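Local coordinates for protein probable ribosomal RNA small subunit methyltransferase (Thermus thermophilus, PDB 3DMG) that probably transfers methyl groups from S-adenosyl-L-methionine to small-subunit ribosomal RNA, at residues E6-L11 / H286-E291; P214-L219 / V303-F308; Q236-G241 / A297-I302. All coordinates share one frame; numbering follows the deposited sequence.

Interaction 1. Residues E6-L11 / H286-E291. With SAH (S-adenosyl-L-homocysteine), chain H.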
loop_
_atom_site.group_PDB
_atom_site.type_symbol
_atom_site.label_atom_id
_atom_site.label_comp_id
_atom_site.label_asym_id
_atom_site.label_seq_id
_atom_site.Cartn_x
_atom_site.Cartn_y
_atom_site.Cartn_z
ATOM N N GLU A 6 -1.880 20.305 2.137
ATOM C CA GLU A 6 -2.726 20.301 3.341
ATOM C C GLU A 6 -4.013 19.501 3.108
ATOM O O GLU A 6 -4.417 18.691 3.964
ATOM C CB GLU A 6 -3.053 21.747 3.807
ATOM C CG GLU A 6 -3.812 21.834 5.151
ATOM C CD GLU A 6 -5.332 21.720 4.995
ATOM O OE1 GLU A 6 -5.842 22.129 3.934
ATOM O OE2 GLU A 6 -6.010 21.211 5.927
ATOM N N ALA A 7 -4.655 19.709 1.959
ATOM C CA ALA A 7 -5.882 18.956 1.663
ATOM C C ALA A 7 -5.612 17.469 1.512
ATOM O O ALA A 7 -6.415 16.660 1.985
ATOM C CB ALA A 7 -6.599 19.481 0.451
ATOM N N TYR A 8 -4.500 17.107 0.862
ATOM C CA TYR A 8 -4.163 15.691 0.721
ATOM C C TYR A 8 -4.018 15.011 2.107
ATOM O O TYR A 8 -4.503 13.885 2.323
ATOM C CB TYR A 8 -2.885 15.446 -0.127
ATOM C CG TYR A 8 -2.590 13.970 -0.088
ATOM C CD1 TYR A 8 -3.296 13.080 -0.893
ATOM C CD2 TYR A 8 -1.717 13.433 0.876
ATOM C CE1 TYR A 8 -3.118 11.709 -0.793
ATOM C CE2 TYR A 8 -1.535 12.064 1.000
ATOM C CZ TYR A 8 -2.227 11.196 0.170
ATOM O OH TYR A 8 -2.077 9.838 0.304
ATOM N N HIS A 9 -3.359 15.707 3.028
ATOM C CA HIS A 9 -3.066 15.172 4.350
ATOM C C HIS A 9 -4.174 15.347 5.377
ATOM O O HIS A 9 -4.064 14.841 6.494
ATOM C CB HIS A 9 -1.777 15.769 4.892
ATOM C CG HIS A 9 -0.548 15.246 4.221
ATOM N ND1 HIS A 9 -0.150 13.932 4.320
ATOM C CD2 HIS A 9 0.389 15.869 3.463
ATOM C CE1 HIS A 9 0.978 13.764 3.653
ATOM N NE2 HIS A 9 1.325 14.922 3.120
ATOM N N ARG A 10 -5.207 16.103 5.008
ATOM C CA ARG A 10 -6.289 16.407 5.949
ATOM C C ARG A 10 -7.178 15.206 6.225
ATOM O O ARG A 10 -7.578 14.492 5.310
ATOM C CB ARG A 10 -7.142 17.547 5.401
ATOM C CG ARG A 10 -8.183 18.061 6.400
ATOM C CD ARG A 10 -8.990 19.244 5.863
ATOM N NE ARG A 10 -9.599 18.960 4.562
ATOM C CZ ARG A 10 -9.600 19.804 3.526
ATOM N NH1 ARG A 10 -9.006 20.990 3.612
ATOM N NH2 ARG A 10 -10.187 19.459 2.388
ATOM N N LEU A 11 -7.501 15.018 7.508
ATOM C CA LEU A 11 -8.454 13.994 7.935
ATOM C C LEU A 11 -9.794 14.664 8.134
ATOM O O LEU A 11 -9.881 15.677 8.843
ATOM C CB LEU A 11 -8.010 13.357 9.253
ATOM C CG LEU A 11 -6.564 12.875 9.379
ATOM C CD1 LEU A 11 -6.346 12.158 10.697
ATOM C CD2 LEU A 11 -6.221 11.967 8.241
ATOM N N HIS A 286 7.900 4.171 6.740
ATOM C CA HIS A 286 6.493 3.856 6.567
ATOM C C HIS A 286 5.748 5.175 6.714
ATOM O O HIS A 286 5.647 5.742 7.813
ATOM C CB HIS A 286 6.060 2.857 7.643
ATOM C CG HIS A 286 4.697 2.282 7.406
ATOM N ND1 HIS A 286 3.937 1.704 8.397
ATOM C CD2 HIS A 286 3.964 2.195 6.268
ATOM C CE1 HIS A 286 2.786 1.287 7.888
ATOM N NE2 HIS A 286 2.790 1.558 6.589
ATOM N N SER A 287 5.222 5.666 5.600
ATOM C CA SER A 287 4.790 7.047 5.519
ATOM C C SER A 287 3.720 7.221 4.461
ATOM O O SER A 287 3.808 6.620 3.399
ATOM C CB SER A 287 6.011 7.891 5.139
ATOM O OG SER A 287 5.701 9.286 5.119
ATOM N N ASP A 288 2.721 8.048 4.776
ATOM C CA ASP A 288 1.740 8.469 3.771
ATOM C C ASP A 288 2.332 9.670 3.057
ATOM O O ASP A 288 2.376 10.786 3.614
ATOM C CB ASP A 288 0.429 8.867 4.454
ATOM C CG ASP A 288 -0.638 9.314 3.475
ATOM O OD1 ASP A 288 -0.472 9.114 2.256
ATOM O OD2 ASP A 288 -1.654 9.846 3.947
ATOM N N VAL A 289 2.818 9.430 1.847
ATOM C CA VAL A 289 3.624 10.434 1.119
ATOM C C VAL A 289 4.738 10.954 2.057
ATOM O O VAL A 289 5.538 10.142 2.558
ATOM C CB VAL A 289 2.759 11.536 0.424
ATOM C CG1 VAL A 289 3.580 12.275 -0.629
ATOM C CG2 VAL A 289 1.516 10.909 -0.227
ATOM N N ASP A 290 4.813 12.262 2.292
ATOM C CA ASP A 290 5.869 12.818 3.134
ATOM C C ASP A 290 5.487 13.018 4.597
ATOM O O ASP A 290 6.163 13.732 5.316
ATOM C CB ASP A 290 6.369 14.141 2.545
ATOM C CG ASP A 290 5.290 15.213 2.471
ATOM O OD1 ASP A 290 4.079 14.894 2.448
ATOM O OD2 ASP A 290 5.669 16.408 2.419
ATOM N N GLU A 291 4.431 12.341 5.043
ATOM C CA GLU A 291 3.935 12.490 6.408
ATOM C C GLU A 291 5.000 12.245 7.477
ATOM O O GLU A 291 4.993 12.907 8.521
ATOM C CB GLU A 291 2.717 11.568 6.583
ATOM C CG GLU A 291 2.220 11.374 7.987
ATOM C CD GLU A 291 2.497 10.012 8.497
ATOM O OE1 GLU A 291 2.665 9.071 7.686
ATOM O OE2 GLU A 291 2.533 9.875 9.729
HETATM N N SAH H . 9.335 2.590 -6.463
HETATM C CA SAH H . 8.924 1.153 -6.614
HETATM C CB SAH H . 7.407 0.969 -6.486
HETATM C CG SAH H . 6.571 1.838 -7.417
HETATM S SD SAH H . 4.808 1.416 -7.418
HETATM C C SAH H . 9.362 0.629 -7.973
HETATM O O SAH H . 9.695 1.482 -8.804
HETATM O OXT SAH H . 9.335 -0.582 -8.188
HETATM C "C5'" SAH H . 4.118 2.791 -6.436
HETATM C "C4'" SAH H . 4.371 2.633 -4.934
HETATM O "O4'" SAH H . 3.698 3.745 -4.345
HETATM C "C3'" SAH H . 3.860 1.324 -4.296
HETATM O "O3'" SAH H . 4.911 0.659 -3.617
HETATM C "C2'" SAH H . 2.764 1.863 -3.370
HETATM O "O2'" SAH H . 2.517 1.053 -2.243
HETATM C "C1'" SAH H . 3.274 3.267 -3.095
HETATM N N9 SAH H . 2.249 4.119 -2.512
HETATM C C8 SAH H . 0.897 4.092 -2.761
HETATM N N7 SAH H . 0.322 5.060 -2.003
HETATM C C5 SAH H . 1.299 5.702 -1.299
HETATM C C6 SAH H . 1.265 6.732 -0.354
HETATM N N6 SAH H . 0.107 7.305 0.039
HETATM N N1 SAH H . 2.487 7.132 0.164
HETATM C C2 SAH H . 3.680 6.535 -0.180
HETATM N N3 SAH H . 3.711 5.478 -1.072
HETATM C C4 SAH H . 2.522 5.098 -1.618
HETATM O O HOH W 1 -0.957 11.691 5.959
#
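At the adenine end of the cofactor pocket, Tyr8 of the short N-terminal helix and His9 after it in sequence meet the loop carrying Asp288 and Val289, two residues that bind S-adenosyl-L-methionine and S-adenosyl-L-homocysteine. With CG anti to the backbone N (chi1 175°), Tyr8 reaches out so that its OH donates to Asp288 OD1 over 2.6 Å, on the syn lone pair, ring and carboxylate planes standing 66° apart. The same OD1 takes the adenine amino group, cofactor N6, at 2.9 Å, while Val289 N donates to adenine N1 at 2.9 Å; the loop thus reads both polar atoms on that edge of the base. Along the same ring, Val289 CG2 packs 3.5 Å from Tyr8 CE2. His9 NE2 donates to Asp290 OD1 at 2.8 Å, tilted 18° from the imidazole plane, and a water between His9 ND1 and Asp288 OD2 ties the other nitrogen to the loop. Tyr8 CD2 sits over the centre of the imidazole. Replacing Tyr8 by an alanine would probably leave Asp288 OD1 without its hydroxyl donor, open a gap beside Val289 and strip the imidazole of the ring carbon that covers one face. Lys24 makes a salt bridge to Asp288 OD2, as Arg329 does to Asp290 OD2. Gripped by a hydroxyl, an amino group, a water and a lysine, the Asp288 carboxylate is likely to stay ionised and turned toward the adenine.

Interaction 2. Residues P214-L219 / V303-F308. With SAH (S-adenosyl-L-homocysteine), chain H.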
loop_
_atom_site.group_PDB
_atom_site.type_symbol
_atom_site.label_atom_id
_atom_site.label_comp_id
_atom_site.label_asym_id
_atom_site.label_seq_id
_atom_site.Cartn_x
_atom_site.Cartn_y
_atom_site.Cartn_z
ATOM N N PRO A 214 9.690 -2.584 -15.772
ATOM C CA PRO A 214 10.336 -1.833 -16.851
ATOM C C PRO A 214 10.271 -0.305 -16.757
ATOM O O PRO A 214 11.208 0.371 -17.196
ATOM C CB PRO A 214 9.616 -2.345 -18.107
ATOM C CG PRO A 214 9.192 -3.727 -17.735
ATOM C CD PRO A 214 8.770 -3.608 -16.298
ATOM N N ALA A 215 9.193 0.246 -16.209
ATOM C CA ALA A 215 9.148 1.696 -16.008
ATOM C C ALA A 215 10.238 2.156 -15.039
ATOM O O ALA A 215 10.890 3.169 -15.271
ATOM C CB ALA A 215 7.776 2.134 -15.504
ATOM N N SER A 216 10.409 1.423 -13.940
ATOM C CA SER A 216 11.441 1.759 -12.962
ATOM C C SER A 216 12.841 1.695 -13.567
ATOM O O SER A 216 13.668 2.594 -13.341
ATOM C CB SER A 216 11.337 0.831 -11.756
ATOM O OG SER A 216 10.005 0.839 -11.263
ATOM N N LEU A 217 13.105 0.644 -14.347
ATOM C CA LEU A 217 14.391 0.533 -15.069
ATOM C C LEU A 217 14.617 1.746 -15.973
ATOM O O LEU A 217 15.720 2.309 -16.006
ATOM C CB LEU A 217 14.460 -0.768 -15.878
ATOM C CG LEU A 217 14.449 -2.054 -15.042
ATOM C CD1 LEU A 217 14.185 -3.299 -15.881
ATOM C CD2 LEU A 217 15.769 -2.206 -14.265
ATOM N N LEU A 218 13.561 2.151 -16.684
ATOM C CA LEU A 218 13.638 3.274 -17.626
ATOM C C LEU A 218 13.989 4.589 -16.928
ATOM O O LEU A 218 14.805 5.376 -17.417
ATOM C CB LEU A 218 12.336 3.410 -18.421
ATOM C CG LEU A 218 12.401 4.270 -19.683
ATOM C CD1 LEU A 218 13.272 3.611 -20.744
ATOM C CD2 LEU A 218 11.005 4.545 -20.234
ATOM N N LEU A 219 13.384 4.809 -15.762
ATOM C CA LEU A 219 13.681 5.999 -14.968
ATOM C C LEU A 219 15.156 6.037 -14.605
ATOM O O LEU A 219 15.807 7.084 -14.735
ATOM C CB LEU A 219 12.832 6.030 -13.690
ATOM C CG LEU A 219 12.986 7.329 -12.878
ATOM C CD1 LEU A 219 11.698 7.663 -12.122
ATOM C CD2 LEU A 219 14.179 7.320 -11.922
ATOM N N VAL A 303 12.831 11.094 -6.915
ATOM C CA VAL A 303 12.452 10.131 -7.953
ATOM C C VAL A 303 11.140 9.464 -7.612
ATOM O O VAL A 303 10.827 9.279 -6.438
ATOM C CB VAL A 303 13.545 9.047 -8.188
ATOM C CG1 VAL A 303 14.838 9.710 -8.634
ATOM C CG2 VAL A 303 13.759 8.193 -6.930
ATOM N N THR A 304 10.380 9.099 -8.634
ATOM C CA THR A 304 9.144 8.365 -8.380
ATOM C C THR A 304 8.613 7.608 -9.593
ATOM O O THR A 304 8.627 8.115 -10.716
ATOM C CB THR A 304 8.027 9.298 -7.803
ATOM O OG1 THR A 304 6.900 8.507 -7.410
ATOM C CG2 THR A 304 7.562 10.346 -8.839
ATOM N N ASN A 305 8.165 6.387 -9.325
ATOM C CA ASN A 305 7.286 5.641 -10.224
ATOM C C ASN A 305 5.930 5.604 -9.489
ATOM O O ASN A 305 5.707 4.715 -8.663
ATOM C CB ASN A 305 7.824 4.226 -10.458
ATOM C CG ASN A 305 6.975 3.450 -11.415
ATOM O OD1 ASN A 305 5.964 3.953 -11.879
ATOM N ND2 ASN A 305 7.386 2.223 -11.742
ATOM N N PRO A 306 5.071 6.615 -9.708
ATOM C CA PRO A 306 3.871 6.708 -8.858
ATOM C C PRO A 306 2.867 5.591 -9.077
ATOM O O PRO A 306 2.859 4.957 -10.155
ATOM C CB PRO A 306 3.245 8.057 -9.258
ATOM C CG PRO A 306 4.345 8.809 -9.931
ATOM C CD PRO A 306 5.172 7.761 -10.630
ATOM N N PRO A 307 1.992 5.366 -8.096
ATOM C CA PRO A 307 0.936 4.375 -8.304
ATOM C C PRO A 307 0.023 4.785 -9.452
ATOM O O PRO A 307 -0.089 5.971 -9.766
ATOM C CB PRO A 307 0.161 4.414 -6.986
ATOM C CG PRO A 307 0.514 5.708 -6.368
ATOM C CD PRO A 307 1.899 6.017 -6.777
ATOM N N PHE A 308 -0.620 3.802 -10.074
ATOM C CA PHE A 308 -1.643 4.086 -11.085
ATOM C C PHE A 308 -2.770 3.089 -10.952
ATOM O O PHE A 308 -2.567 1.979 -10.445
ATOM C CB PHE A 308 -1.062 4.082 -12.506
ATOM C CG PHE A 308 -0.580 2.734 -12.978
ATOM C CD1 PHE A 308 -1.405 1.920 -13.758
ATOM C CD2 PHE A 308 0.703 2.285 -12.658
ATOM C CE1 PHE A 308 -0.958 0.680 -14.190
ATOM C CE2 PHE A 308 1.151 1.050 -13.083
ATOM C CZ PHE A 308 0.322 0.246 -13.855
HETATM N N SAH H . 9.335 2.590 -6.463
HETATM C CA SAH H . 8.924 1.153 -6.614
HETATM C CB SAH H . 7.407 0.969 -6.486
HETATM C CG SAH H . 6.571 1.838 -7.417
HETATM S SD SAH H . 4.808 1.416 -7.418
HETATM C C SAH H . 9.362 0.629 -7.973
HETATM O O SAH H . 9.695 1.482 -8.804
HETATM O OXT SAH H . 9.335 -0.582 -8.188
HETATM C "C5'" SAH H . 4.118 2.791 -6.436
HETATM C "C4'" SAH H . 4.371 2.633 -4.934
HETATM O "O4'" SAH H . 3.698 3.745 -4.345
HETATM C "C3'" SAH H . 3.860 1.324 -4.296
HETATM O "O3'" SAH H . 4.911 0.659 -3.617
HETATM C "C2'" SAH H . 2.764 1.863 -3.370
HETATM O "O2'" SAH H . 2.517 1.053 -2.243
HETATM C "C1'" SAH H . 3.274 3.267 -3.095
HETATM N N9 SAH H . 2.249 4.119 -2.512
HETATM C C8 SAH H . 0.897 4.092 -2.761
HETATM N N7 SAH H . 0.322 5.060 -2.003
HETATM C C5 SAH H . 1.299 5.702 -1.299
HETATM C C6 SAH H . 1.265 6.732 -0.354
HETATM N N6 SAH H . 0.107 7.305 0.039
HETATM N N1 SAH H . 2.487 7.132 0.164
HETATM C C2 SAH H . 3.680 6.535 -0.180
HETATM N N3 SAH H . 3.711 5.478 -1.072
HETATM C C4 SAH H . 2.522 5.098 -1.618
#
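Asn305 extends its amide with CG anti to the backbone N (chi1 -178°), and Ser216 turns OG beside its own backbone N, anti to the carbonyl carbon (chi1 -52°); together these rotations bring the amide nitrogen and the hydroxyl within bonding distance between helix 214-227 and the end of strand 299-304. Asn305 ND2 donates to Ser216 OG over 3.0 Å, fairly straight at 157°, with the serine oxygen in the plane of the amide. Ser216 OG in turn donates to SAH O, a carboxylate oxygen of the bound S-adenosyl-L-homocysteine, at 2.6 Å. The hydroxyl therefore accepts from the asparagine and donates its own hydrogen bond to the cofactor carboxylate; the asparagine side chain probably helps to fix the hydroxyl's rotation, although Asn305 also touches the cofactor directly. Behind this pair the methyl CB of Ala215 lies 3.8 Å from Asn305 ND2.

Asn305 to Phe308 spell Asn-Pro-Pro-Phe, the signature loop of N6-adenine and related amino methyltransferases, which follows the fourth strand of the Rossmann-like sheet. Its backbone runs along the thioether: Asn305 O is 3.3 Å from cofactor CG, and Pro307 N is 3.7 Å from C5'. Asn305 and Phe308 also bind guanosine, with Asp213 and Asn341, so the asparagine is shared by the cofactor and nucleoside sites; in relatives the equivalent side chain holds the amino group to be methylated. One helical turn beyond Ala215, Leu219 CD1 lies 3.4 Å from Thr304 O, while the other branch, Leu219 CD2, meets Val303 CG1 at 4.1 Å. Val339 of the adjoining strand 334-340 backs Ala215, Leu219 and Asn305, and Thr304 points away, its OG1 bonded to Leu240 O.

Interaction 3. Residues Q236-G241 / A297-I302. With SAH (S-adenosyl-L-homocysteine), chain H.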
loop_
_atom_site.group_PDB
_atom_site.type_symbol
_atom_site.label_atom_id
_atom_site.label_comp_id
_atom_site.label_asym_id
_atom_site.label_seq_id
_atom_site.Cartn_x
_atom_site.Cartn_y
_atom_site.Cartn_z
ATOM N N GLN A 236 21.220 14.088 -1.533
ATOM C CA GLN A 236 20.058 13.651 -0.764
ATOM C C GLN A 236 18.914 13.354 -1.717
ATOM O O GLN A 236 18.494 14.220 -2.480
ATOM C CB GLN A 236 19.675 14.703 0.269
ATOM C CG GLN A 236 20.619 14.706 1.468
ATOM C CD GLN A 236 20.398 15.881 2.393
ATOM O OE1 GLN A 236 19.878 16.918 1.984
ATOM N NE2 GLN A 236 20.807 15.731 3.648
ATOM N N VAL A 237 18.427 12.118 -1.658
ATOM C CA VAL A 237 17.397 11.640 -2.582
ATOM C C VAL A 237 16.170 11.225 -1.812
ATOM O O VAL A 237 16.287 10.564 -0.793
ATOM C CB VAL A 237 17.898 10.412 -3.400
ATOM C CG1 VAL A 237 16.793 9.804 -4.285
ATOM C CG2 VAL A 237 19.118 10.820 -4.242
ATOM N N LEU A 238 14.999 11.626 -2.303
ATOM C CA LEU A 238 13.722 11.101 -1.823
ATOM C C LEU A 238 13.089 10.225 -2.899
ATOM O O LEU A 238 12.976 10.650 -4.062
ATOM C CB LEU A 238 12.766 12.240 -1.453
ATOM C CG LEU A 238 11.410 11.846 -0.856
ATOM C CD1 LEU A 238 11.555 11.130 0.485
ATOM C CD2 LEU A 238 10.567 13.116 -0.722
ATOM N N ASP A 239 12.703 9.007 -2.509
ATOM C CA ASP A 239 12.067 8.048 -3.420
ATOM C C ASP A 239 10.622 7.975 -2.962
ATOM O O ASP A 239 10.330 7.413 -1.884
ATOM C CB ASP A 239 12.772 6.680 -3.327
ATOM C CG ASP A 239 12.163 5.618 -4.222
ATOM O OD1 ASP A 239 11.143 5.867 -4.869
ATOM O OD2 ASP A 239 12.736 4.509 -4.263
ATOM N N LEU A 240 9.725 8.590 -3.730
ATOM C CA LEU A 240 8.297 8.616 -3.352
ATOM C C LEU A 240 7.607 7.326 -3.800
ATOM O O LEU A 240 7.462 7.062 -4.998
ATOM C CB LEU A 240 7.599 9.815 -4.002
ATOM C CG LEU A 240 7.975 11.203 -3.512
ATOM C CD1 LEU A 240 7.503 12.264 -4.488
ATOM C CD2 LEU A 240 7.404 11.482 -2.110
ATOM N N GLY A 241 7.170 6.525 -2.825
ATOM C CA GLY A 241 6.538 5.241 -3.119
ATOM C C GLY A 241 7.617 4.218 -3.412
ATOM O O GLY A 241 7.664 3.665 -4.513
ATOM N N ALA A 297 12.605 19.112 5.974
ATOM C CA ALA A 297 13.425 18.248 5.117
ATOM C C ALA A 297 13.336 18.628 3.644
ATOM O O ALA A 297 12.243 18.769 3.097
ATOM C CB ALA A 297 13.056 16.766 5.316
ATOM N N ARG A 298 14.497 18.792 3.010
ATOM C CA ARG A 298 14.581 19.072 1.574
ATOM C C ARG A 298 15.580 18.137 0.909
ATOM O O ARG A 298 16.398 17.516 1.578
ATOM C CB ARG A 298 14.981 20.524 1.294
ATOM C CG ARG A 298 14.057 21.573 1.889
ATOM C CD ARG A 298 12.710 21.609 1.194
ATOM N NE ARG A 298 11.844 22.625 1.784
ATOM C CZ ARG A 298 11.013 22.420 2.806
ATOM N NH1 ARG A 298 10.906 21.218 3.366
ATOM N NH2 ARG A 298 10.280 23.428 3.266
ATOM N N PHE A 299 15.508 18.049 -0.414
ATOM C CA PHE A 299 16.282 17.049 -1.153
ATOM C C PHE A 299 16.906 17.646 -2.406
ATOM O O PHE A 299 16.434 18.670 -2.898
ATOM C CB PHE A 299 15.389 15.841 -1.485
ATOM C CG PHE A 299 14.863 15.151 -0.256
ATOM C CD1 PHE A 299 15.575 14.106 0.320
ATOM C CD2 PHE A 299 13.689 15.582 0.353
ATOM C CE1 PHE A 299 15.117 13.483 1.491
ATOM C CE2 PHE A 299 13.235 14.989 1.534
ATOM C CZ PHE A 299 13.945 13.930 2.091
ATOM N N ASP A 300 17.969 17.003 -2.893
ATOM C CA ASP A 300 18.640 17.386 -4.142
ATOM C C ASP A 300 17.988 16.732 -5.350
ATOM O O ASP A 300 17.948 17.316 -6.432
ATOM C CB ASP A 300 20.129 17.012 -4.102
ATOM C CG ASP A 300 20.853 17.628 -2.921
ATOM O OD1 ASP A 300 20.780 18.864 -2.759
ATOM O OD2 ASP A 300 21.499 16.878 -2.159
ATOM N N ILE A 301 17.516 15.505 -5.156
ATOM C CA ILE A 301 16.931 14.720 -6.234
ATOM C C ILE A 301 15.716 14.010 -5.662
ATOM O O ILE A 301 15.781 13.455 -4.566
ATOM C CB ILE A 301 17.906 13.636 -6.771
ATOM C CG1 ILE A 301 19.214 14.278 -7.256
ATOM C CG2 ILE A 301 17.267 12.851 -7.929
ATOM C CD1 ILE A 301 20.352 13.285 -7.505
ATOM N N ILE A 302 14.611 14.040 -6.397
ATOM C CA ILE A 302 13.436 13.263 -6.009
ATOM C C ILE A 302 13.055 12.380 -7.192
ATOM O O ILE A 302 13.029 12.846 -8.335
ATOM C CB ILE A 302 12.296 14.180 -5.555
ATOM C CG1 ILE A 302 12.759 14.948 -4.304
ATOM C CG2 ILE A 302 11.033 13.364 -5.253
ATOM C CD1 ILE A 302 11.716 15.860 -3.671
HETATM N N SAH H . 9.335 2.590 -6.463
HETATM C CA SAH H . 8.924 1.153 -6.614
HETATM C CB SAH H . 7.407 0.969 -6.486
HETATM C CG SAH H . 6.571 1.838 -7.417
HETATM S SD SAH H . 4.808 1.416 -7.418
HETATM C C SAH H . 9.362 0.629 -7.973
HETATM O O SAH H . 9.695 1.482 -8.804
HETATM O OXT SAH H . 9.335 -0.582 -8.188
HETATM C "C5'" SAH H . 4.118 2.791 -6.436
HETATM C "C4'" SAH H . 4.371 2.633 -4.934
HETATM O "O4'" SAH H . 3.698 3.745 -4.345
HETATM C "C3'" SAH H . 3.860 1.324 -4.296
HETATM O "O3'" SAH H . 4.911 0.659 -3.617
HETATM C "C2'" SAH H . 2.764 1.863 -3.370
HETATM O "O2'" SAH H . 2.517 1.053 -2.243
HETATM C "C1'" SAH H . 3.274 3.267 -3.095
HETATM N N9 SAH H . 2.249 4.119 -2.512
HETATM C C8 SAH H . 0.897 4.092 -2.761
HETATM N N7 SAH H . 0.322 5.060 -2.003
HETATM C C5 SAH H . 1.299 5.702 -1.299
HETATM C C6 SAH H . 1.265 6.732 -0.354
HETATM N N6 SAH H . 0.107 7.305 0.039
HETATM N N1 SAH H . 2.487 7.132 0.164
HETATM C C2 SAH H . 3.680 6.535 -0.180
HETATM N N3 SAH H . 3.711 5.478 -1.072
HETATM C C4 SAH H . 2.522 5.098 -1.618
#
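Leu238 plants its CB over the centre of the Phe299 ring, 3.7 Å from the centroid and only 8° off the normal, a clean CH-pi contact. Phe299 has CG beside its backbone N (chi1 -61°), which swings the ring back over strand 236-240 and sets its edge against the Gln236 carbonyl carbon. Leu238 CB also touches Ile302 CG1, and Leu240 CD1 meets Ile302 CG2 at 3.8 Å. Val237 CG2 packs on Ile301 CB at 4.0 Å, on the other face of the sheet. The backbones pair in parallel: Leu238 N donates to Ile301 O at 3.0 Å, and Ile301 N to Gln236 O at 3.1 Å. These are the first and fourth strands, central neighbours in the 3-2-1-4-5-7-6 order of the Rossmann-like methyltransferase fold. Beside the start of strand 236-240 the partner chain segment turns a corner at Asp300; Asp300 N also donates to Gln236 O, at 2.9 Å, so that oxygen has two donors. Asp300 OD2 answers by taking Gln236 N at 2.9 Å, nearly straight at 172°. Outside the pair, Arg331 positions this corner, through a salt bridge to Asp300 OD1 and a hydrogen bond to Gln236 OE1. Just past the other end of the strand, Gly241 O accepts a hydrogen bond from cofactor N at 2.8 Å; its positive phi and the closeness of the ribose O4', which a beta carbon would strike, suit a glycine.

All three contacts reach one molecule of S-adenosyl-L-homocysteine. Interaction 1 holds the adenine, while interactions 2 and 3 meet at the amino-acid end, one on the carboxylate and the other on the amino group. Glu262 OE2 also hydrogen-bonds the cofactor. Interactions 1 and 2 sit about 21 Å apart by their centres and do not touch, their nearest atoms being about 8 Å apart. Interaction 3 joins them: Val289 CG1 lies 4.2 Å from Leu240 CD2, and Val303 N is 2.9 Å from Leu238 O, a probable hydrogen bond. Interactions 2 and 3 share strand 299-304, and interaction 3 is nested along the chain within the loop that interaction 2 closes.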